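Long-range contacts in UPF0311 protein RPA1785 (PDB 3C5O), which is of unknown function, a beta-barrel protein of the UPF0311 family: residues T14-I19 and R146-V151; Q51-G56 and A75-D80. All blocks are in the same frame, centred on the assembly; numbering follows the deposited sequence. Where two conformers were deposited one is given.

Contact 1 of 2, residues T14-I19 and R146-V151; sequences TITARI and RVVIDV
Thr14 to Arg18 pair residue for residue with Asp150 down to Arg146, the antiparallel seam that joins the first and last strands and closes the eight-stranded barrel. The short strand axes run 4.6 Å apart at 166°. Four backbone bonds hold the seam, two each in the hydrogen-bonded pairs Ile15-Ile149 and Ala17-Val147; the bond from Ile149 N to Ile15 O is almost straight, 179° at the hydrogen. Ile15, Ala17, Val147 and Ile149 lie on one face. There the methyl of Ala17 is a low point between the bulkier Ile15 and Ile19. Ile149 lays CG1 beside Ile15 CB at 3.9 Å, and Val151 sets CG2 against the tip of Ile15, CD1. Beyond Ala17, Ile19 reaches over the end of the seam, its CG2 4.2 Å from Val147 CG2 and its CG1 beside Arg146 N. Ile149 touches Ala140 and Val147 touches Arg142, both on the adjoining strand 136-142. On the other face the extended Arg146 passes its CD obliquely by the methyl of Thr16. Thr14 OG1, also hydrogen-bonded to Tyr11 OH, donates to Asp150 OD1 at 2.7 Å, nearly in line with the carboxylate C-O bond. A valine in place of Thr14 would probably leave Asp150 OD1 without its hydroxyl donor and Tyr11 OH without this partner. The methyl of Thr14, CG2, stands anti to the backbone N (OG1 at chi1 -59°) and against Val148 CG1, 3.6 Å away.

Contact 2 of 2, residues Q51-G56 and A75-D80; sequences QVLPFG and AFETDD
Gln51 and Glu77 face each other as an antiparallel hydrogen-bonded pair in the hairpin of strands 48-62 and 68-78, part of the barrel wall. Gln51 N donates to Glu77 O at 2.9 Å and Glu77 N returns a bond to Gln51 O; next to them Val52 and Phe76 form a non-hydrogen-bonded pair, and Leu53 N reaches Ala75 O in a bond of 174° at the hydrogen. The chain then swings off through an inverse gamma turn centred on Pro54. On one face Val52 and Phe76 point together, but the Phe76 ring, its CG held between backbone N and carbonyl carbon (chi1 65°), leans away toward Val84 and Val86 of strand 83-93; what touches the other segment is CB, 3.3 Å from Gln51 O. Leu53 spreads its two methyls: CD1 meets Ala75 CB at 4.1 Å, and CD2 comes against Glu77 CB, the two side chains crossing at a slant. Phe55 comes back beyond the turn to bring CZ within 4.2 Å of the same Ala75 methyl. Ile35 of the third subunit packs on Phe55 and Ala75. Where the strands part, a water accepts from Ala75 N at 2.7 Å and also lies within hydrogen-bonding distance of Leu53 O (2.8 Å) and Phe55 O (2.7 Å).

From the N terminus the chain first lays down 14-19 in strand 9-27, whose partner 146-151 comes 127 residues later in the last strand; contact 1 thus closes the wider loop and the barrel itself. Contact 2 is nested within that loop: 51-56 and 75-80 are 19 residues apart, in the adjacent third and fourth strands. Strand 32-45 lies between the two contacts, bonded through its backbone to Thr14 and Thr16 on one edge and to Val52 on the other. Their centres are about 12 Å apart, yet they touch: Val52 CG2 packs 4.1 Å from Ile15 CG2. Contact 1 joins the first strand to the last, contact 2 the third to the fourth.

Contact 1 of 2, residues T14-I19 and R146-V151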
loop_
_atom_site.group_PDB
_atom_site.type_symbol
_atom_site.label_atom_id
_atom_site.label_comp_id
_atom_site.label_asym_id
_atom_site.label_seq_id
_atom_site.Cartn_x
_atom_site.Cartn_y
_atom_site.Cartn_z
ATOM N N THR B 14 20.683 -0.004 -15.576
ATOM C CA THR B 14 20.586 1.310 -14.946
ATOM C C THR B 14 19.386 2.109 -15.488
ATOM O O THR B 14 19.159 2.161 -16.709
ATOM C CB THR B 14 21.901 2.082 -15.093
ATOM O OG1 THR B 14 22.954 1.320 -14.491
ATOM C CG2 THR B 14 21.831 3.436 -14.396
ATOM N N ILE B 15 18.592 2.658 -14.557
ATOM C CA ILE B 15 17.510 3.616 -14.857
ATOM C C ILE B 15 17.980 5.018 -14.492
ATOM O O ILE B 15 18.365 5.276 -13.338
ATOM C CB ILE B 15 16.215 3.354 -14.021
ATOM C CG1 ILE B 15 15.655 1.946 -14.285
ATOM C CG2 ILE B 15 15.150 4.416 -14.320
ATOM C CD1 ILE B 15 14.481 1.583 -13.361
ATOM N N THR B 16 17.966 5.910 -15.475
ATOM C CA THR B 16 18.281 7.303 -15.256
ATOM C C THR B 16 16.974 8.082 -15.369
ATOM O O THR B 16 16.410 8.168 -16.449
ATOM C CB THR B 16 19.289 7.805 -16.307
ATOM O OG1 THR B 16 20.500 7.053 -16.204
ATOM C CG2 THR B 16 19.614 9.275 -16.113
ATOM N N ALA B 17 16.468 8.624 -14.265
ATOM C CA ALA B 17 15.244 9.409 -14.320
ATOM C C ALA B 17 15.498 10.921 -14.221
ATOM O O ALA B 17 16.041 11.396 -13.212
ATOM C CB ALA B 17 14.279 8.955 -13.234
ATOM N N ARG B 18 15.108 11.670 -15.255
ATOM C CA ARG B 18 15.141 13.144 -15.204
ATOM C C ARG B 18 14.007 13.615 -14.297
ATOM O O ARG B 18 12.843 13.214 -14.453
ATOM C CB ARG B 18 15.018 13.792 -16.600
ATOM C CG ARG B 18 15.927 13.213 -17.685
ATOM C CD ARG B 18 15.864 13.952 -19.090
ATOM N NE ARG B 18 14.552 14.496 -19.559
ATOM C CZ ARG B 18 14.114 15.751 -19.327
ATOM N NH1 ARG B 18 14.829 16.620 -18.587
ATOM N NH2 ARG B 18 12.937 16.147 -19.812
ATOM N N ILE B 19 14.339 14.455 -13.335
ATOM C CA ILE B 19 13.347 14.866 -12.355
ATOM C C ILE B 19 13.058 16.357 -12.498
ATOM O O ILE B 19 13.920 17.118 -12.927
ATOM C CB ILE B 19 13.797 14.532 -10.908
ATOM C CG1 ILE B 19 15.183 15.126 -10.623
ATOM C CG2 ILE B 19 13.752 13.000 -10.680
ATOM C CD1 ILE B 19 15.424 15.471 -9.172
ATOM N N ARG B 146 18.566 14.859 -12.134
ATOM C CA ARG B 146 18.276 13.458 -12.402
ATOM C C ARG B 146 18.591 12.575 -11.211
ATOM O O ARG B 146 19.246 13.009 -10.271
ATOM C CB ARG B 146 19.070 12.960 -13.624
ATOM C CG ARG B 146 20.555 12.766 -13.365
ATOM C CD ARG B 146 21.365 12.738 -14.650
ATOM N NE ARG B 146 22.751 12.305 -14.424
ATOM C CZ ARG B 146 23.733 13.080 -13.960
ATOM N NH1 ARG B 146 24.945 12.581 -13.802
ATOM N NH2 ARG B 146 23.515 14.353 -13.646
ATOM N N VAL B 147 18.090 11.339 -11.278
ATOM C CA VAL B 147 18.384 10.257 -10.344
ATOM C C VAL B 147 18.822 9.032 -11.165
ATOM O O VAL B 147 18.180 8.697 -12.157
ATOM C CB VAL B 147 17.148 9.920 -9.471
ATOM C CG1 VAL B 147 17.390 8.651 -8.680
ATOM C CG2 VAL B 147 16.803 11.104 -8.508
ATOM N N VAL B 148 19.934 8.404 -10.764
ATOM C CA VAL B 148 20.547 7.273 -11.460
ATOM C C VAL B 148 20.477 6.042 -10.565
ATOM O O VAL B 148 21.154 5.986 -9.548
ATOM C CB VAL B 148 22.027 7.548 -11.784
ATOM C CG1 VAL B 148 22.689 6.349 -12.494
ATOM C CG2 VAL B 148 22.175 8.795 -12.634
ATOM N N ILE B 149 19.676 5.051 -10.956
ATOM C CA ILE B 149 19.460 3.860 -10.144
ATOM C C ILE B 149 20.131 2.711 -10.843
ATOM O O ILE B 149 19.745 2.354 -11.952
ATOM C CB ILE B 149 17.960 3.395 -10.082
ATOM C CG1 ILE B 149 16.916 4.520 -10.366
ATOM C CG2 ILE B 149 17.709 2.455 -8.861
ATOM C CD1 ILE B 149 16.668 5.462 -9.316
ATOM N N ASP B 150 21.100 2.107 -10.181
ATOM C CA ASP B 150 21.710 0.886 -10.658
ATOM C C ASP B 150 20.925 -0.259 -10.080
ATOM O O ASP B 150 20.878 -0.431 -8.859
ATOM C CB ASP B 150 23.157 0.818 -10.206
ATOM C CG ASP B 150 23.997 1.882 -10.847
ATOM O OD1 ASP B 150 23.954 2.013 -12.090
ATOM O OD2 ASP B 150 24.710 2.590 -10.108
ATOM N N VAL B 151 20.306 -1.033 -10.959
ATOM C CA VAL B 151 19.356 -2.077 -10.563
ATOM C C VAL B 151 20.068 -3.431 -10.525
ATOM O O VAL B 151 20.745 -3.818 -11.474
ATOM C CB VAL B 151 18.113 -2.133 -11.523
ATOM C CG1 VAL B 151 17.133 -3.239 -11.109
ATOM C CG2 VAL B 151 17.368 -0.771 -11.568
#

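Contact 2 of 2, residues Q51-G56 and A75-D80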
loop_
_atom_site.group_PDB
_atom_site.type_symbol
_atom_site.label_atom_id
_atom_site.label_comp_id
_atom_site.label_asym_id
_atom_site.label_seq_id
_atom_site.Cartn_x
_atom_site.Cartn_y
_atom_site.Cartn_z
ATOM N N GLN B 51 13.248 3.995 -22.781
ATOM C CA GLN B 51 13.100 5.412 -22.564
ATOM C C GLN B 51 12.072 5.530 -21.436
ATOM O O GLN B 51 11.031 4.872 -21.487
ATOM C CB GLN B 51 12.579 6.039 -23.863
ATOM C CG GLN B 51 13.180 7.389 -24.281
ATOM C CD GLN B 51 14.704 7.380 -24.448
ATOM O OE1 GLN B 51 15.314 6.392 -24.876
ATOM N NE2 GLN B 51 15.321 8.500 -24.097
ATOM N N VAL B 52 12.376 6.320 -20.401
ATOM C CA VAL B 52 11.435 6.558 -19.306
ATOM C C VAL B 52 10.398 7.490 -19.890
ATOM O O VAL B 52 10.760 8.468 -20.576
ATOM C CB VAL B 52 12.088 7.190 -18.042
ATOM C CG1 VAL B 52 10.996 7.620 -17.019
ATOM C CG2 VAL B 52 13.077 6.230 -17.396
ATOM N N LEU B 53 9.122 7.177 -19.657
ATOM C CA LEU B 53 8.031 7.951 -20.235
ATOM C C LEU B 53 7.824 9.271 -19.483
ATOM O O LEU B 53 8.136 9.354 -18.286
ATOM C CB LEU B 53 6.759 7.103 -20.330
ATOM C CG LEU B 53 6.843 5.856 -21.239
ATOM C CD1 LEU B 53 5.533 5.049 -21.152
ATOM C CD2 LEU B 53 7.166 6.185 -22.709
ATOM N N PRO B 54 7.364 10.323 -20.197
ATOM C CA PRO B 54 7.259 11.675 -19.652
ATOM C C PRO B 54 6.154 11.899 -18.624
ATOM O O PRO B 54 5.394 12.872 -18.741
ATOM C CB PRO B 54 6.996 12.524 -20.905
ATOM C CG PRO B 54 6.335 11.604 -21.855
ATOM C CD PRO B 54 6.993 10.284 -21.630
ATOM N N PHE B 55 6.051 11.039 -17.615
ATOM C CA PHE B 55 5.014 11.223 -16.595
ATOM C C PHE B 55 5.353 10.414 -15.341
ATOM O O PHE B 55 6.267 9.590 -15.363
ATOM C CB PHE B 55 3.604 10.864 -17.119
ATOM C CG PHE B 55 3.468 9.446 -17.575
ATOM C CD1 PHE B 55 3.351 8.408 -16.642
ATOM C CD2 PHE B 55 3.481 9.131 -18.944
ATOM C CE1 PHE B 55 3.241 7.075 -17.069
ATOM C CE2 PHE B 55 3.358 7.806 -19.380
ATOM C CZ PHE B 55 3.243 6.772 -18.441
ATOM N N GLY B 56 4.602 10.648 -14.273
ATOM C CA GLY B 56 4.912 10.028 -13.003
ATOM C C GLY B 56 5.575 11.008 -12.051
ATOM O O GLY B 56 5.782 12.184 -12.382
ATOM N N ALA B 75 6.949 4.754 -15.684
ATOM C CA ALA B 75 6.986 3.658 -16.633
ATOM C C ALA B 75 8.122 3.875 -17.602
ATOM O O ALA B 75 8.571 5.015 -17.813
ATOM C CB ALA B 75 5.673 3.550 -17.372
ATOM N N PHE B 76 8.607 2.788 -18.191
ATOM C CA PHE B 76 9.461 2.923 -19.359
ATOM C C PHE B 76 9.007 2.032 -20.493
ATOM O O PHE B 76 8.331 1.020 -20.283
ATOM C CB PHE B 76 10.954 2.746 -19.022
ATOM C CG PHE B 76 11.349 1.372 -18.544
ATOM C CD1 PHE B 76 11.683 0.354 -19.461
ATOM C CD2 PHE B 76 11.468 1.106 -17.180
ATOM C CE1 PHE B 76 12.085 -0.917 -19.022
ATOM C CE2 PHE B 76 11.888 -0.148 -16.716
ATOM C CZ PHE B 76 12.199 -1.171 -17.641
ATOM N N GLU B 77 9.358 2.448 -21.702
ATOM C CA GLU B 77 9.134 1.662 -22.888
ATOM C C GLU B 77 10.459 1.250 -23.552
ATOM O O GLU B 77 11.310 2.095 -23.842
ATOM C CB GLU B 77 8.266 2.430 -23.881
ATOM C CG GLU B 77 7.845 1.574 -25.047
ATOM C CD GLU B 77 6.884 2.271 -25.997
ATOM O OE1 GLU B 77 6.834 3.531 -25.990
ATOM O OE2 GLU B 77 6.184 1.546 -26.766
ATOM N N THR B 78 10.608 -0.044 -23.824
ATOM C CA THR B 78 11.804 -0.543 -24.484
ATOM C C THR B 78 11.795 -0.379 -26.011
ATOM O O THR B 78 10.732 -0.149 -26.636
ATOM C CB THR B 78 12.047 -1.999 -24.165
ATOM O OG1 THR B 78 11.081 -2.803 -24.857
ATOM C CG2 THR B 78 11.983 -2.230 -22.667
ATOM N N ASP B 79 12.985 -0.509 -26.605
ATOM C CA ASP B 79 13.149 -0.315 -28.037
ATOM C C ASP B 79 12.383 -1.365 -28.860
ATOM O O ASP B 79 12.099 -1.152 -30.044
ATOM C CB ASP B 79 14.650 -0.222 -28.446
ATOM C CG ASP B 79 15.487 -1.458 -28.038
ATOM O OD1 ASP B 79 15.034 -2.274 -27.206
ATOM O OD2 ASP B 79 16.628 -1.604 -28.548
ATOM N N ASP B 80 12.049 -2.482 -28.220
ATOM C CA ASP B 80 11.409 -3.611 -28.897
ATOM C C ASP B 80 9.944 -3.742 -28.459
ATOM O O ASP B 80 9.267 -4.709 -28.798
ATOM C CB ASP B 80 12.219 -4.925 -28.733
ATOM C CG ASP B 80 12.326 -5.403 -27.267
ATOM O OD1 ASP B 80 12.251 -4.586 -26.324
ATOM O OD2 ASP B 80 12.507 -6.615 -27.053
HETATM O O HOH W 1 7.090 7.322 -16.596
#